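Local coordinates for protein 2-C-methyl-D-erythritol 2,4-cyclodiphosphate synthase (PDB 1IV3) that converts 4-diphosphocytidyl-2-C-methyl-D-erythritol 2-phosphate to 2-C-methyl-D-erythritol 2,4-cyclodiphosphate with release of CMP, a step in non-mevalonate isoprenoid synthesis, at residues A[6-10]-A[37-43]; A[90-94]-A[120-126]; A[44-49]-A[76-81]. The protein carries 3 engineered substitutions. All blocks are in the same frame, centred on the assembly; numbering follows the deposited sequence.

Contact 1 of 3, residues A[6-10]-A[37-43]; sequences GEDSH and GDAAMHA. Engineered in segment 37-43: Met41 (natural residue Leu). With MG (magnesium ion), chain G.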
loop_
_atom_site.group_PDB
_atom_site.type_symbol
_atom_site.label_atom_id
_atom_site.label_comp_id
_atom_site.label_asym_id
_atom_site.label_seq_id
_atom_site.Cartn_x
_atom_site.Cartn_y
_atom_site.Cartn_z
ATOM N N GLY A 6 4.308 1.079 6.034
ATOM C CA GLY A 6 4.185 2.494 6.354
ATOM C C GLY A 6 4.087 3.323 5.078
ATOM O O GLY A 6 4.412 2.870 3.981
ATOM N N GLU A 7 3.611 4.540 5.288
ATOM C CA GLU A 7 3.330 5.489 4.244
ATOM C C GLU A 7 3.757 6.889 4.689
ATOM O O GLU A 7 3.775 7.181 5.882
ATOM C CB GLU A 7 1.838 5.587 3.919
ATOM C CG GLU A 7 1.133 4.320 3.471
ATOM C CD GLU A 7 -0.306 4.697 3.063
ATOM O OE1 GLU A 7 -0.472 5.816 2.531
ATOM O OE2 GLU A 7 -1.232 3.911 3.253
ATOM N N ASP A 8 4.068 7.715 3.714
ATOM C CA ASP A 8 4.298 9.137 3.960
ATOM C C ASP A 8 3.988 9.918 2.687
ATOM O O ASP A 8 4.140 9.426 1.564
ATOM C CB ASP A 8 5.732 9.438 4.372
ATOM C CG ASP A 8 5.869 10.841 4.958
ATOM O OD1 ASP A 8 4.847 11.386 5.423
ATOM O OD2 ASP A 8 6.977 11.391 4.803
ATOM N N SER A 9 3.572 11.156 2.895
ATOM C CA SER A 9 3.400 12.075 1.766
ATOM C C SER A 9 3.783 13.488 2.197
ATOM O O SER A 9 3.674 13.809 3.377
ATOM C CB SER A 9 1.966 12.017 1.243
ATOM O OG SER A 9 1.076 12.658 2.146
ATOM N N HIS A 10 4.232 14.291 1.237
ATOM C CA HIS A 10 4.487 15.698 1.478
ATOM C C HIS A 10 4.095 16.528 0.258
ATOM O O HIS A 10 4.280 16.095 -0.876
ATOM C CB HIS A 10 5.954 16.021 1.787
ATOM C CG HIS A 10 6.313 15.470 3.138
ATOM N ND1 HIS A 10 6.198 16.202 4.301
ATOM C CD2 HIS A 10 6.761 14.240 3.499
ATOM C CE1 HIS A 10 6.576 15.448 5.325
ATOM N NE2 HIS A 10 6.921 14.252 4.863
ATOM N N GLY A 37 11.262 16.401 5.061
ATOM C CA GLY A 37 10.233 15.879 4.183
ATOM C C GLY A 37 10.627 14.687 3.337
ATOM O O GLY A 37 10.014 14.442 2.277
ATOM N N ASP A 38 11.620 13.920 3.775
ATOM C CA ASP A 38 12.047 12.727 3.048
ATOM C C ASP A 38 11.047 11.583 3.228
ATOM O O ASP A 38 11.055 10.831 4.214
ATOM C CB ASP A 38 13.414 12.269 3.543
ATOM C CG ASP A 38 14.085 11.208 2.704
ATOM O OD1 ASP A 38 13.412 10.288 2.183
ATOM O OD2 ASP A 38 15.332 11.282 2.601
ATOM N N ALA A 39 10.141 11.466 2.262
ATOM C CA ALA A 39 9.022 10.534 2.369
ATOM C C ALA A 39 9.470 9.083 2.428
ATOM O O ALA A 39 8.845 8.241 3.081
ATOM C CB ALA A 39 8.104 10.819 1.186
ATOM N N ALA A 40 10.545 8.741 1.718
ATOM C CA ALA A 40 11.122 7.401 1.729
ATOM C C ALA A 40 11.560 7.040 3.147
ATOM O O ALA A 40 11.171 6.032 3.720
ATOM C CB ALA A 40 12.341 7.292 0.815
ATOM N N MET A 41 12.394 7.922 3.713
ATOM C CA MET A 41 12.847 7.686 5.078
ATOM C C MET A 41 11.654 7.582 6.023
ATOM O O MET A 41 11.610 6.708 6.891
ATOM C CB MET A 41 13.763 8.799 5.586
ATOM C CG MET A 41 15.175 8.839 5.048
ATOM S SD MET A 41 16.286 7.528 5.611
ATOM C CE MET A 41 16.261 6.438 4.241
ATOM N N HIS A 42 10.663 8.469 5.898
ATOM C CA HIS A 42 9.561 8.430 6.865
ATOM C C HIS A 42 8.730 7.154 6.758
ATOM O O HIS A 42 8.397 6.554 7.781
ATOM C CB HIS A 42 8.636 9.631 6.679
ATOM C CG HIS A 42 9.303 10.893 7.110
ATOM N ND1 HIS A 42 8.728 12.130 7.020
ATOM C CD2 HIS A 42 10.539 11.076 7.654
ATOM C CE1 HIS A 42 9.566 13.047 7.485
ATOM N NE2 HIS A 42 10.673 12.430 7.873
ATOM N N ALA A 43 8.459 6.765 5.517
ATOM C CA ALA A 43 7.642 5.548 5.351
ATOM C C ALA A 43 8.382 4.303 5.821
ATOM O O ALA A 43 7.778 3.402 6.407
ATOM C CB ALA A 43 7.223 5.404 3.892
HETATM MG MG MG G . 7.080 12.744 6.150
HETATM O O HOH W 1 5.789 13.270 8.021
#

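Contact 2 of 3, residues A[90-94]-A[120-126]; sequences KLLQA and MRLPQDR. Engineered in segment 120-126: Met120 (natural residue Leu).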
loop_
_atom_site.group_PDB
_atom_site.type_symbol
_atom_site.label_atom_id
_atom_site.label_comp_id
_atom_site.label_asym_id
_atom_site.label_seq_id
_atom_site.Cartn_x
_atom_site.Cartn_y
_atom_site.Cartn_z
ATOM N N LYS A 90 15.856 -8.885 13.184
ATOM C CA LYS A 90 16.866 -8.873 12.148
ATOM C C LYS A 90 16.179 -8.393 10.854
ATOM O O LYS A 90 15.438 -9.154 10.235
ATOM C CB LYS A 90 17.492 -10.221 11.832
ATOM C CG LYS A 90 18.780 -10.579 12.517
ATOM C CD LYS A 90 18.778 -10.389 14.021
ATOM C CE LYS A 90 20.206 -10.400 14.565
ATOM N NZ LYS A 90 20.289 -11.119 15.866
ATOM N N LEU A 91 16.416 -7.151 10.469
ATOM C CA LEU A 91 15.812 -6.713 9.208
ATOM C C LEU A 91 16.277 -7.601 8.069
ATOM O O LEU A 91 17.467 -7.909 7.986
ATOM C CB LEU A 91 16.194 -5.259 8.972
ATOM C CG LEU A 91 15.551 -4.513 7.811
ATOM C CD1 LEU A 91 14.030 -4.666 7.756
ATOM C CD2 LEU A 91 15.948 -3.037 7.941
ATOM N N LEU A 92 15.365 -8.025 7.200
ATOM C CA LEU A 92 15.679 -8.860 6.051
ATOM C C LEU A 92 15.484 -8.168 4.712
ATOM O O LEU A 92 16.232 -8.385 3.767
ATOM C CB LEU A 92 14.812 -10.137 6.026
ATOM C CG LEU A 92 15.086 -11.037 4.814
ATOM C CD1 LEU A 92 16.521 -11.535 4.760
ATOM C CD2 LEU A 92 14.141 -12.231 4.815
ATOM N N GLN A 93 14.427 -7.339 4.621
ATOM C CA GLN A 93 14.119 -6.785 3.304
ATOM C C GLN A 93 13.323 -5.500 3.394
ATOM O O GLN A 93 12.516 -5.409 4.346
ATOM C CB GLN A 93 13.284 -7.814 2.504
ATOM C CG GLN A 93 13.134 -7.402 1.038
ATOM C CD GLN A 93 12.805 -8.555 0.099
ATOM O OE1 GLN A 93 12.998 -8.457 -1.127
ATOM N NE2 GLN A 93 12.281 -9.615 0.703
ATOM N N ALA A 94 13.508 -4.572 2.454
ATOM C CA ALA A 94 12.610 -3.412 2.390
ATOM C C ALA A 94 12.186 -3.220 0.936
ATOM O O ALA A 94 13.035 -3.264 0.053
ATOM C CB ALA A 94 13.257 -2.147 2.953
ATOM N N MET A 120 20.361 0.791 5.911
ATOM C CA MET A 120 19.605 -0.292 6.529
ATOM C C MET A 120 20.461 -1.542 6.635
ATOM O O MET A 120 20.021 -2.565 7.150
ATOM C CB MET A 120 18.306 -0.520 5.725
ATOM C CG MET A 120 17.141 0.338 6.197
ATOM S SD MET A 120 15.587 0.131 5.269
ATOM C CE MET A 120 16.128 0.273 3.662
ATOM N N ARG A 121 21.696 -1.435 6.142
ATOM C CA ARG A 121 22.650 -2.531 6.152
ATOM C C ARG A 121 22.044 -3.766 5.498
ATOM O O ARG A 121 22.095 -4.884 6.032
ATOM C CB ARG A 121 23.087 -2.850 7.588
ATOM C CG ARG A 121 23.766 -1.652 8.269
ATOM C CD ARG A 121 24.451 -2.183 9.542
ATOM N NE ARG A 121 23.454 -2.359 10.597
ATOM C CZ ARG A 121 22.707 -3.438 10.802
ATOM N NH1 ARG A 121 22.791 -4.510 10.025
ATOM N NH2 ARG A 121 21.838 -3.464 11.808
ATOM N N LEU A 122 21.460 -3.553 4.313
ATOM C CA LEU A 122 20.895 -4.705 3.619
ATOM C C LEU A 122 21.590 -4.867 2.277
ATOM O O LEU A 122 22.006 -3.870 1.684
ATOM C CB LEU A 122 19.397 -4.502 3.383
ATOM C CG LEU A 122 18.426 -4.661 4.546
ATOM C CD1 LEU A 122 17.009 -4.322 4.061
ATOM C CD2 LEU A 122 18.485 -6.059 5.136
ATOM N N PRO A 123 21.696 -6.083 1.762
ATOM C CA PRO A 123 22.324 -6.243 0.447
ATOM C C PRO A 123 21.448 -5.594 -0.611
ATOM O O PRO A 123 20.258 -5.428 -0.363
ATOM C CB PRO A 123 22.352 -7.763 0.262
ATOM C CG PRO A 123 21.252 -8.264 1.143
ATOM C CD PRO A 123 21.249 -7.348 2.346
ATOM N N GLN A 124 22.003 -5.264 -1.770
ATOM C CA GLN A 124 21.247 -4.550 -2.796
ATOM C C GLN A 124 20.047 -5.328 -3.310
ATOM O O GLN A 124 19.030 -4.705 -3.657
ATOM C CB GLN A 124 22.192 -4.155 -3.953
ATOM C CG GLN A 124 23.362 -3.316 -3.469
ATOM C CD GLN A 124 23.457 -1.915 -4.027
ATOM O OE1 GLN A 124 22.929 -1.615 -5.090
ATOM N NE2 GLN A 124 24.155 -1.023 -3.329
ATOM N N ASP A 125 20.109 -6.658 -3.341
ATOM C CA ASP A 125 18.951 -7.403 -3.857
ATOM C C ASP A 125 17.797 -7.500 -2.862
ATOM O O ASP A 125 16.696 -7.994 -3.124
ATOM C CB ASP A 125 19.436 -8.808 -4.252
ATOM C CG ASP A 125 19.819 -9.560 -2.983
ATOM O OD1 ASP A 125 18.988 -10.320 -2.450
ATOM O OD2 ASP A 125 20.958 -9.337 -2.526
ATOM N N ARG A 126 18.019 -7.007 -1.641
ATOM C CA ARG A 126 16.986 -6.953 -0.622
ATOM C C ARG A 126 16.486 -5.523 -0.464
ATOM O O ARG A 126 15.745 -5.229 0.478
ATOM C CB ARG A 126 17.553 -7.461 0.719
ATOM C CG ARG A 126 17.783 -8.964 0.746
ATOM C CD ARG A 126 16.435 -9.677 0.769
ATOM N NE ARG A 126 16.504 -11.111 0.974
ATOM C CZ ARG A 126 15.512 -11.909 1.344
ATOM N NH1 ARG A 126 14.261 -11.493 1.582
ATOM N NH2 ARG A 126 15.817 -13.204 1.475
#

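Contact 3 of 3, residues A[44-49]-A[76-81]; sequences LTDALL and FLREAM. Engineered in segment 76-81: Met81 (natural residue Leu).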
loop_
_atom_site.group_PDB
_atom_site.type_symbol
_atom_site.label_atom_id
_atom_site.label_comp_id
_atom_site.label_asym_id
_atom_site.label_seq_id
_atom_site.Cartn_x
_atom_site.Cartn_y
_atom_site.Cartn_z
ATOM N N LEU A 44 9.697 4.219 5.574
ATOM C CA LEU A 44 10.489 3.085 6.056
ATOM C C LEU A 44 10.520 3.073 7.575
ATOM O O LEU A 44 10.438 2.025 8.214
ATOM C CB LEU A 44 11.933 3.152 5.512
ATOM C CG LEU A 44 12.045 2.838 4.017
ATOM C CD1 LEU A 44 13.391 3.249 3.433
ATOM C CD2 LEU A 44 11.773 1.351 3.797
ATOM N N THR A 45 10.643 4.263 8.170
ATOM C CA THR A 45 10.740 4.333 9.638
ATOM C C THR A 45 9.422 3.882 10.279
ATOM O O THR A 45 9.385 3.077 11.225
ATOM C CB THR A 45 11.092 5.756 10.092
ATOM O OG1 THR A 45 12.337 6.197 9.526
ATOM C CG2 THR A 45 11.301 5.804 11.607
ATOM N N ASP A 46 8.314 4.411 9.753
ATOM C CA ASP A 46 7.007 3.966 10.242
ATOM C C ASP A 46 6.832 2.456 10.045
ATOM O O ASP A 46 6.289 1.776 10.917
ATOM C CB ASP A 46 5.859 4.709 9.566
ATOM C CG ASP A 46 5.461 6.008 10.246
ATOM O OD1 ASP A 46 5.948 6.265 11.370
ATOM O OD2 ASP A 46 4.641 6.772 9.686
ATOM N N ALA A 47 7.258 1.900 8.911
ATOM C CA ALA A 47 7.097 0.467 8.672
ATOM C C ALA A 47 7.866 -0.350 9.704
ATOM O O ALA A 47 7.361 -1.354 10.217
ATOM C CB ALA A 47 7.558 0.106 7.263
ATOM N N LEU A 48 9.115 0.066 10.011
ATOM C CA LEU A 48 9.908 -0.601 11.045
ATOM C C LEU A 48 9.240 -0.537 12.400
ATOM O O LEU A 48 9.121 -1.548 13.104
ATOM C CB LEU A 48 11.293 0.058 11.121
ATOM C CG LEU A 48 12.220 -0.184 9.924
ATOM C CD1 LEU A 48 13.477 0.693 10.028
ATOM C CD2 LEU A 48 12.648 -1.649 9.810
ATOM N N LEU A 49 8.804 0.672 12.778
ATOM C CA LEU A 49 8.147 0.832 14.080
ATOM C C LEU A 49 6.912 -0.048 14.141
ATOM O O LEU A 49 6.615 -0.735 15.120
ATOM C CB LEU A 49 7.762 2.295 14.304
ATOM C CG LEU A 49 8.918 3.299 14.420
ATOM C CD1 LEU A 49 8.367 4.713 14.593
ATOM C CD2 LEU A 49 9.839 2.927 15.571
ATOM N N PHE A 76 16.092 9.373 12.500
ATOM C CA PHE A 76 14.883 8.704 12.952
ATOM C C PHE A 76 14.924 7.248 12.505
ATOM O O PHE A 76 14.591 6.358 13.276
ATOM C CB PHE A 76 13.621 9.354 12.399
ATOM C CG PHE A 76 13.594 10.849 12.669
ATOM C CD1 PHE A 76 14.251 11.370 13.775
ATOM C CD2 PHE A 76 12.905 11.691 11.809
ATOM C CE1 PHE A 76 14.236 12.735 14.005
ATOM C CE2 PHE A 76 12.896 13.066 12.036
ATOM C CZ PHE A 76 13.563 13.579 13.142
ATOM N N LEU A 77 15.317 7.022 11.255
ATOM C CA LEU A 77 15.342 5.653 10.752
ATOM C C LEU A 77 16.287 4.794 11.578
ATOM O O LEU A 77 15.976 3.673 11.983
ATOM C CB LEU A 77 15.763 5.653 9.276
ATOM C CG LEU A 77 15.931 4.221 8.728
ATOM C CD1 LEU A 77 14.606 3.768 8.130
ATOM C CD2 LEU A 77 17.083 4.189 7.749
ATOM N N ARG A 78 17.482 5.343 11.845
ATOM C CA ARG A 78 18.440 4.608 12.677
ATOM C C ARG A 78 17.938 4.382 14.091
ATOM O O ARG A 78 18.199 3.341 14.702
ATOM C CB ARG A 78 19.773 5.374 12.703
ATOM C CG ARG A 78 20.371 5.561 11.313
ATOM C CD ARG A 78 21.860 5.855 11.397
ATOM N NE ARG A 78 22.532 5.759 10.092
ATOM C CZ ARG A 78 23.341 4.742 9.795
ATOM N NH1 ARG A 78 23.534 3.791 10.695
ATOM N NH2 ARG A 78 23.944 4.672 8.618
ATOM N N GLU A 79 17.219 5.333 14.677
ATOM C CA GLU A 79 16.684 5.056 16.015
ATOM C C GLU A 79 15.653 3.937 15.965
ATOM O O GLU A 79 15.584 3.058 16.829
ATOM C CB GLU A 79 16.099 6.343 16.584
ATOM C CG GLU A 79 15.472 6.275 17.951
ATOM C CD GLU A 79 16.387 5.840 19.074
ATOM O OE1 GLU A 79 17.609 5.636 18.905
ATOM O OE2 GLU A 79 15.846 5.702 20.200
ATOM N N ALA A 80 14.803 3.944 14.918
ATOM C CA ALA A 80 13.839 2.846 14.827
ATOM C C ALA A 80 14.570 1.539 14.674
ATOM O O ALA A 80 14.181 0.508 15.222
ATOM C CB ALA A 80 12.867 3.060 13.653
ATOM N N MET A 81 15.653 1.535 13.902
ATOM C CA MET A 81 16.412 0.301 13.743
ATOM C C MET A 81 16.912 -0.120 15.125
ATOM O O MET A 81 16.892 -1.301 15.480
ATOM C CB MET A 81 17.571 0.456 12.747
ATOM C CG MET A 81 17.144 0.582 11.285
ATOM S SD MET A 81 18.447 1.060 10.128
ATOM C CE MET A 81 19.479 -0.400 10.209
#

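Contact 1 of 3, residues A[6-10]-A[37-43]
Asp8, His10 and His42 meet around one magnesium ion, the metal of the IspF active site. Asp8 OD2 binds the magnesium at 1.9 Å. His10 NE2 and His42 ND1 each bind the magnesium at 2.0 Å. A water lies 2.3 Å from the magnesium. Asp8 CG lies anti to the backbone N (chi1 -166°), which carries the carboxylate across to the start of the helix. The ligand atoms sit close together because they share the metal, not because they are hydrogen-bonded. The two imidazoles meet rim to rim, their planes 60° apart, and do not stack. Second-shell bonds hold the ligands: His42 NE2 is bonded to Ser73 OG, and Asp8 OD1 makes a salt bridge to Lys132 of the second subunit.

A CH-pi contact covers one face of the His10 ring. Gly37 CA stands over it, 3.8 Å from the His10 ring centroid.

Hydrogen bonding shapes the helix start. Asp38 is the N-cap, and its OD1 accepts from Met41 N at 3.0 Å. Both carboxylate oxygens also take backbone N-H groups, from Cys21 and Gly22.

The rest is close packing. Ala43 CB lies 3.9 Å from Asp8 N. A side chain at Gly6 would run into Ala43 O, which lies 3.7 Å from Gly6 CA.

Strand 3-14 and helix 39-50 run roughly antiparallel, at 151°. The strand is paired with strand 141-150, on which Ala39 and Ala43 also rest. Engineered Met41 turns away from the strand, toward helices 73-86 and 109-120.

Contact 2 of 3, residues A[90-94]-A[120-126]
Leu91, Leu92, Gln93 and Ala94 meet the loop 120-126 at the start of strand 91-99, where Leu92 and Gln93 form a classic beta bulge opposite Leu149 of strand 141-150. Leu91 points to the helix side and touches Met120 and Leu122. Leu92 turns its branches to Arg126.

The Arg126 chain bends at chi2 (-71°) and passes close to the Leu92 carbonyl, with CD 3.3 Å from Leu92 O. Beyond the bend it straightens and lays its guanidinium against the Leu92 side chain. Leu92 CD1 stands 3.6 Å above the guanidinium plane of Arg126, over its centre. This is apolar cover for one face of the charged group. Arg2 of the third subunit also packs on Arg126, and it makes a salt bridge to Asp125 OD1, joining the loop to the third subunit.

Leu122 lies against the strand backbone. Leu122 CD2 is 3.5 Å from both Leu91 O and Leu92 O, while Leu122 CD1 meets Leu91 CG at 4.0 Å. Engineered Met120 is extended to SD and then bends at chi3, which sets CE 3.8 Å from Ala94 CB.

The loop leads into strand 127-132, which pairs with strand 91-99. Just before strand 127-132 begins, Ala94 N donates to Arg126 O in a bond 3.1 Å long and nearly straight.

Contact 3 of 3, residues A[44-49]-A[76-81]
Thr45, Leu48 and Leu49 of helix 39-50 pack on Leu77, Ala80 and Met81 of helix 73-86 in a nearly parallel helix pair, axes 9.0 Å apart at an angle of 14°. The join is mostly apolar, and no hydrogen bond crosses it.

Thr45 is at the closest backbone approach, facing Leu77. Thr45 OG1 lies 3.3 Å from Leu77 CA. The hydroxyl is hydrogen-bonded back to Met41 O in its own helix. The other branch, Thr45 CG2, is anti to the backbone N and thereby turned toward Ala80 CB, 3.8 Å away.

Ala80 is small, and three side chains of the facing helix gather on its methyl. Leu49 CD2 is the nearest, 3.6 Å from Ala80 CB. Leu48 comes in by CB, and sends CD1 to 3.8 Å from Leu77 CD1 and on toward Met81 CG. Met81 is an engineered residue. Leu77 CD1 also meets Leu44 CB at 3.8 Å.

A glycine in place of Thr45 would probably open a gap between Leu77 and Ala80 and leave Met41 O without its hydroxyl partner.

Around the pair, Leu44 and Leu77 reach helix 109-120, and Phe76 stacks on Phe61, a predicted substrate-binding residue. The one polar side chain at the interface spends its hydrogen bond within its own helix, so shape and burial, not polar bonds, hold the two helices together.

Overall arrangement
Contacts 1 and 3 are buried, and both use helix 39-50. Its first turn carries a metal ligand toward strand 3-14; its later turns pack on helix 73-86. The two contacts touch at several points, among them Gly6 on Ala47 and Met41 on Leu77. Contact 2 is partly buried. Contacts 1 and 2, centres about 18 Å apart, do not touch but reach the same sheet. Contact 2 meets contact 3 through Met120, Ala94 and Leu91, which pack on Met81, Leu44 and Leu48. The chemistry follows the place: metal ligands and charge at the active site, mostly hydrocarbon, with one threonine hydroxyl, between the helices, and leucines, arginine and backbone bonding at the sheet end near the third subunit.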